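Local coordinates for protein putative thiol-disulfide oxidoreductase (Bacteroides vulgatus, PDB 4GRF) that probably serves as a thiol-disulfide oxidoreductase, its thioredoxin domain, the part crystallised, holding a CxxC disulfide of the redox-active type, at residues A[56-61]-A[134-139]; A[69-72]-A[76-79]. One frame throughout, in Å; residues are numbered along the deposited sequence. Where two conformers were deposited one is given.

Contact 1: residues A[56-61]-A[134-139]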
loop_
_atom_site.group_PDB
_atom_site.type_symbol
_atom_site.label_atom_id
_atom_site.label_comp_id
_atom_site.label_asym_id
_atom_site.label_seq_id
_atom_site.Cartn_x
_atom_site.Cartn_y
_atom_site.Cartn_z
ATOM N N ASN A 56 13.234 2.106 3.285
ATOM C CA ASN A 56 14.668 1.995 3.336
ATOM C C ASN A 56 15.181 1.350 4.623
ATOM O O ASN A 56 16.096 0.607 4.589
ATOM C CB ASN A 56 15.331 3.354 3.086
ATOM C CG ASN A 56 15.391 3.709 1.614
ATOM O OD1 ASN A 56 15.406 2.855 0.771
ATOM N ND2 ASN A 56 15.413 4.982 1.318
ATOM N N ALA A 57 14.589 1.679 5.746
ATOM C CA ALA A 57 15.030 1.192 7.052
ATOM C C ALA A 57 14.795 -0.305 7.228
ATOM O O ALA A 57 15.598 -0.978 7.854
ATOM C CB ALA A 57 14.332 1.952 8.147
ATOM N N PHE A 58 13.691 -0.811 6.677
ATOM C CA PHE A 58 13.228 -2.193 6.933
ATOM C C PHE A 58 13.153 -3.183 5.748
ATOM O O PHE A 58 12.878 -4.391 5.943
ATOM C CB PHE A 58 11.863 -2.095 7.626
ATOM C CG PHE A 58 11.916 -1.329 8.897
ATOM C CD1 PHE A 58 12.627 -1.825 9.982
ATOM C CD2 PHE A 58 11.374 -0.067 8.993
ATOM C CE1 PHE A 58 12.727 -1.105 11.150
ATOM C CE2 PHE A 58 11.473 0.658 10.170
ATOM C CZ PHE A 58 12.153 0.137 11.245
ATOM N N LYS A 59 13.389 -2.703 4.529
ATOM C CA LYS A 59 13.281 -3.527 3.324
ATOM C C LYS A 59 14.177 -4.772 3.331
ATOM O O LYS A 59 13.928 -5.707 2.597
ATOM C CB LYS A 59 13.591 -2.718 2.053
ATOM C CG LYS A 59 14.981 -2.109 2.025
ATOM C CD LYS A 59 15.206 -1.153 0.852
ATOM C CE LYS A 59 16.602 -0.538 0.936
ATOM N NZ LYS A 59 16.835 0.580 -0.024
ATOM N N ASP A 60 15.230 -4.773 4.134
ATOM C CA ASP A 60 16.114 -5.931 4.160
ATOM C C ASP A 60 15.718 -6.914 5.265
ATOM O O ASP A 60 16.340 -7.967 5.406
ATOM C CB ASP A 60 17.573 -5.493 4.332
ATOM C CG ASP A 60 18.069 -4.629 3.172
ATOM O OD1 ASP A 60 17.701 -4.916 2.015
ATOM O OD2 ASP A 60 18.830 -3.668 3.422
ATOM N N LYS A 61 14.678 -6.584 6.028
ATOM C CA LYS A 61 14.335 -7.360 7.220
ATOM C C LYS A 61 12.971 -8.051 7.206
ATOM O O LYS A 61 12.447 -8.388 8.266
ATOM C CB LYS A 61 14.414 -6.467 8.448
ATOM C CG LYS A 61 15.706 -5.689 8.583
ATOM C CD LYS A 61 15.612 -4.745 9.766
ATOM C CE LYS A 61 16.951 -4.109 10.097
ATOM N NZ LYS A 61 16.948 -3.588 11.489
ATOM N N ASN A 134 7.363 4.341 13.098
ATOM C CA ASN A 134 7.434 3.757 14.444
ATOM C C ASN A 134 6.620 2.475 14.558
ATOM O O ASN A 134 7.051 1.531 15.216
ATOM C CB ASN A 134 7.013 4.769 15.508
ATOM C CG ASN A 134 7.881 6.013 15.487
ATOM O OD1 ASN A 134 9.015 5.991 14.991
ATOM N ND2 ASN A 134 7.346 7.106 15.992
ATOM N N THR A 135 5.477 2.417 13.872
ATOM C CA THR A 135 4.643 1.222 13.907
ATOM C C THR A 135 5.309 0.066 13.182
ATOM O O THR A 135 5.344 -1.070 13.683
ATOM C CB THR A 135 3.234 1.489 13.325
ATOM O OG1 THR A 135 2.583 2.474 14.129
ATOM C CG2 THR A 135 2.398 0.205 13.323
ATOM N N VAL A 136 5.897 0.336 12.019
ATOM C CA VAL A 136 6.580 -0.719 11.310
ATOM C C VAL A 136 7.767 -1.211 12.127
ATOM O O VAL A 136 8.014 -2.406 12.212
ATOM C CB VAL A 136 7.032 -0.273 9.900
ATOM C CG1 VAL A 136 7.947 -1.304 9.271
ATOM C CG2 VAL A 136 5.804 -0.021 9.025
ATOM N N GLU A 137 8.507 -0.291 12.730
ATOM C CA GLU A 137 9.668 -0.669 13.541
ATOM C C GLU A 137 9.263 -1.648 14.647
ATOM O O GLU A 137 9.920 -2.679 14.868
ATOM C CB GLU A 137 10.272 0.583 14.161
ATOM C CG GLU A 137 11.540 0.336 14.956
ATOM C CD GLU A 137 12.118 1.632 15.491
ATOM O OE1 GLU A 137 11.339 2.579 15.718
ATOM O OE2 GLU A 137 13.340 1.703 15.675
ATOM N N LYS A 138 8.174 -1.309 15.321
ATOM C CA LYS A 138 7.616 -2.124 16.396
ATOM C C LYS A 138 7.330 -3.564 15.988
ATOM O O LYS A 138 7.634 -4.502 16.723
ATOM C CB LYS A 138 6.348 -1.451 16.924
ATOM C CG LYS A 138 5.481 -2.287 17.850
ATOM C CD LYS A 138 4.177 -1.550 18.147
ATOM C CE LYS A 138 3.336 -2.244 19.212
ATOM N NZ LYS A 138 2.842 -3.584 18.789
ATOM N N PHE A 139 6.767 -3.754 14.802
ATOM C CA PHE A 139 6.385 -5.085 14.359
ATOM C C PHE A 139 7.557 -5.819 13.718
ATOM O O PHE A 139 7.734 -7.010 13.908
ATOM C CB PHE A 139 5.204 -5.007 13.379
ATOM C CG PHE A 139 3.880 -4.840 14.045
ATOM C CD1 PHE A 139 3.184 -5.951 14.502
ATOM C CD2 PHE A 139 3.317 -3.595 14.198
ATOM C CE1 PHE A 139 1.959 -5.807 15.125
ATOM C CE2 PHE A 139 2.088 -3.442 14.820
ATOM C CZ PHE A 139 1.403 -4.555 15.272
#
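Phe58 reaches from helix 48-58 to helix 129-140 and carries the contact on its own side, meeting Val136 and Glu137. Its far corner presses most tightly: CZ lies 3.5 Å from Glu137 CA and equally close to Glu137 CB, so the ring end rests on the start of that side chain and on the helix backbone. Nearer the ring root, Phe58 CD2 touches Val136 CG1 at 3.7 Å. CG of Phe58 stands anti to its carbonyl carbon (chi1 -58°), which carries the ring across to the other helix, while Val136 turns CG1 to meet it. The two side chains run past one another in opposite senses, and the ring meets both neighbours at a slant. Ala57 CB covers one face, 3.6 Å above the ring plane and offset toward the rim. Tyr133, Val140 and Phe63 of strand 63-69 also touch Phe58.

The looser side is polar. Beyond its CB, partly exposed Glu137 runs on as an extended chain, with CG passing 3.8 Å from Phe58 CZ and the carboxylate plane turned 56° from the ring. That carboxylate makes no hydrogen bond across to 56-61. The chain leaves Phe58 through a type I turn, closed by Lys61 N bonding to Phe58 O.

No hydrogen bond or salt bridge joins the two segments, so the helices are held here by van der Waals packing of a buried aromatic ring against aliphatic carbons.

Contact 2: residues A[69-72]-A[76-79]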
loop_
_atom_site.group_PDB
_atom_site.type_symbol
_atom_site.label_atom_id
_atom_site.label_comp_id
_atom_site.label_asym_id
_atom_site.label_seq_id
_atom_site.Cartn_x
_atom_site.Cartn_y
_atom_site.Cartn_z
ATOM N N SER A 69 -3.174 1.707 -6.475
ATOM C CA SER A 69 -3.850 2.902 -6.993
ATOM C C SER A 69 -5.172 2.603 -7.650
ATOM O O SER A 69 -5.335 1.587 -8.336
ATOM C CB SER A 69 -2.969 3.656 -7.992
ATOM O OG SER A 69 -3.674 4.732 -8.598
ATOM N N THR A 70 -6.100 3.527 -7.435
ATOM C CA THR A 70 -7.405 3.517 -8.055
ATOM C C THR A 70 -7.493 4.520 -9.215
ATOM O O THR A 70 -8.572 4.825 -9.696
ATOM C CB THR A 70 -8.492 3.881 -7.034
ATOM O OG1 THR A 70 -8.267 5.197 -6.535
ATOM C CG2 THR A 70 -8.514 2.902 -5.875
ATOM N N ASP A 71 -6.366 5.011 -9.678
ATOM C CA ASP A 71 -6.359 6.000 -10.759
ATOM C C ASP A 71 -7.129 5.523 -11.997
ATOM O O ASP A 71 -6.928 4.405 -12.477
ATOM C CB ASP A 71 -4.920 6.317 -11.162
ATOM C CG ASP A 71 -4.341 7.458 -10.361
ATOM O OD1 ASP A 71 -4.834 8.587 -10.531
ATOM O OD2 ASP A 71 -3.397 7.217 -9.591
ATOM N N ARG A 72 -8.005 6.392 -12.520
ATOM C CA ARG A 72 -8.749 6.085 -13.733
ATOM C C ARG A 72 -7.823 6.133 -14.945
ATOM O O ARG A 72 -8.019 5.403 -15.917
ATOM C CB ARG A 72 -9.913 7.070 -13.923
ATOM C CG ARG A 72 -10.975 7.008 -12.828
ATOM C CD ARG A 72 -12.382 7.224 -13.382
ATOM N NE ARG A 72 -12.383 7.801 -14.727
ATOM C CZ ARG A 72 -12.750 7.144 -15.825
ATOM N NH1 ARG A 72 -13.160 5.883 -15.746
ATOM N NH2 ARG A 72 -12.715 7.745 -17.008
ATOM N N ASP A 76 -1.757 9.301 -15.322
ATOM C CA ASP A 76 -1.746 10.071 -14.073
ATOM C C ASP A 76 -0.989 9.321 -12.975
ATOM O O ASP A 76 -0.216 9.916 -12.209
ATOM C CB ASP A 76 -3.166 10.361 -13.564
ATOM C CG ASP A 76 -3.953 11.304 -14.451
ATOM O OD1 ASP A 76 -3.353 12.053 -15.245
ATOM O OD2 ASP A 76 -5.197 11.296 -14.320
ATOM N N TRP A 77 -1.238 8.017 -12.903
ATOM C CA TRP A 77 -0.567 7.122 -11.962
ATOM C C TRP A 77 0.950 7.120 -12.166
ATOM O O TRP A 77 1.722 7.323 -11.222
ATOM C CB TRP A 77 -1.152 5.729 -12.150
ATOM C CG TRP A 77 -0.526 4.630 -11.397
ATOM C CD1 TRP A 77 -0.438 4.515 -10.031
ATOM C CD2 TRP A 77 0.075 3.437 -11.940
ATOM N NE1 TRP A 77 0.186 3.341 -9.702
ATOM C CE2 TRP A 77 0.503 2.655 -10.848
ATOM C CE3 TRP A 77 0.280 2.950 -13.238
ATOM C CZ2 TRP A 77 1.145 1.427 -11.013
ATOM C CZ3 TRP A 77 0.913 1.713 -13.399
ATOM C CH2 TRP A 77 1.343 0.975 -12.288
ATOM N N LYS A 78 1.391 6.922 -13.404
ATOM C CA LYS A 78 2.817 6.883 -13.697
ATOM C C LYS A 78 3.500 8.229 -13.454
ATOM O O LYS A 78 4.618 8.294 -12.901
ATOM C CB LYS A 78 3.037 6.375 -15.137
ATOM C CG LYS A 78 2.732 4.889 -15.255
ATOM C CD LYS A 78 3.009 4.290 -16.624
ATOM C CE LYS A 78 2.152 4.919 -17.707
ATOM N NZ LYS A 78 2.276 4.168 -18.987
ATOM N N LYS A 79 2.825 9.307 -13.819
ATOM C CA LYS A 79 3.380 10.630 -13.592
ATOM C C LYS A 79 3.576 10.868 -12.104
ATOM O O LYS A 79 4.561 11.464 -11.710
ATOM C CB LYS A 79 2.492 11.722 -14.177
ATOM C CG LYS A 79 2.528 11.795 -15.695
ATOM C CD LYS A 79 1.497 12.779 -16.246
ATOM C CE LYS A 79 1.685 12.992 -17.746
ATOM N NZ LYS A 79 0.517 13.633 -18.418
HETATM O O HOH W 1 -6.370 9.159 -12.871
#
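Ser69 and Trp77 make the tightest approach, Ser69 CB lying 3.4 Å from Trp77 CD1 on the pyrrole part of the indole. Asp71 packs beside it. Its OD2 rests 3.7 Å from Trp77 CB, and OD1 lies 3.9 Å from Asp76 CB, the carboxylate plane turned 47° from the indole. Trp77 comes within range because its CG is anti to the backbone N (chi1 174°).

No direct hydrogen bond links the segments, but one water does: it donates to Asp71 OD1 at 2.9 Å and to Asp76 OD2 at 2.8 Å. Standing between two acidic groups, it may soften their mutual repulsion; Asp76 also has a salt bridge from its OD1 to Arg73 NH2.

Ser69 also positions Asp71: its OG donates to Asp71 OD2 at 2.7 Å, on the anti side of the carboxylate and somewhat out of its plane, and in return accepts from Asp71 N at 2.9 Å, forming an ST turn. Replacing Asp71 by an alanine is likely to deprive Ser69 OG and Ala39 N of their acceptor, cut the water's link to this loop while leaving it on Asp76, and open a gap beside Trp77 CB.

Farther out, Asp71 OD2 takes a hydrogen bond from Ala39 N, and the Asp71 side chain lies near the Cys41-Cys44 pair without touching it. Leu92 touches Ser69, Asp71 and Trp77, and the backbone of Ser69 bonds to Val91 and Leu93. The arrangement is that of a beta-alpha-beta crossover in a thioredoxin fold: strand 63-69 turns through this loop into helix 74-84, which leads to the parallel neighbour strand 89-92.

In the fold
The two contacts lie on opposite sides of the chain's centre, their own centres 27 Å apart and their nearest atoms about 18 Å apart, without touching. Along the chain 56-61 comes first, then 69-72 and 76-79 of contact 2, and finally 134-139, so contact 1 brackets contact 2. Strand 63-69, inside the five-stranded mixed sheet, relates them: it starts just after 56-61, where its Phe63 backs contact 1, and ends at Ser69 in contact 2. Contact 1 thus joins the C-terminal helix 129-140 to helix 48-58, a long-range tie, whereas contact 2 is a local strand-to-helix junction. Neither contact touches the glutathione pocket or the Cys41-Cys44 disulfide, although Asp71 of contact 2 lies near the latter.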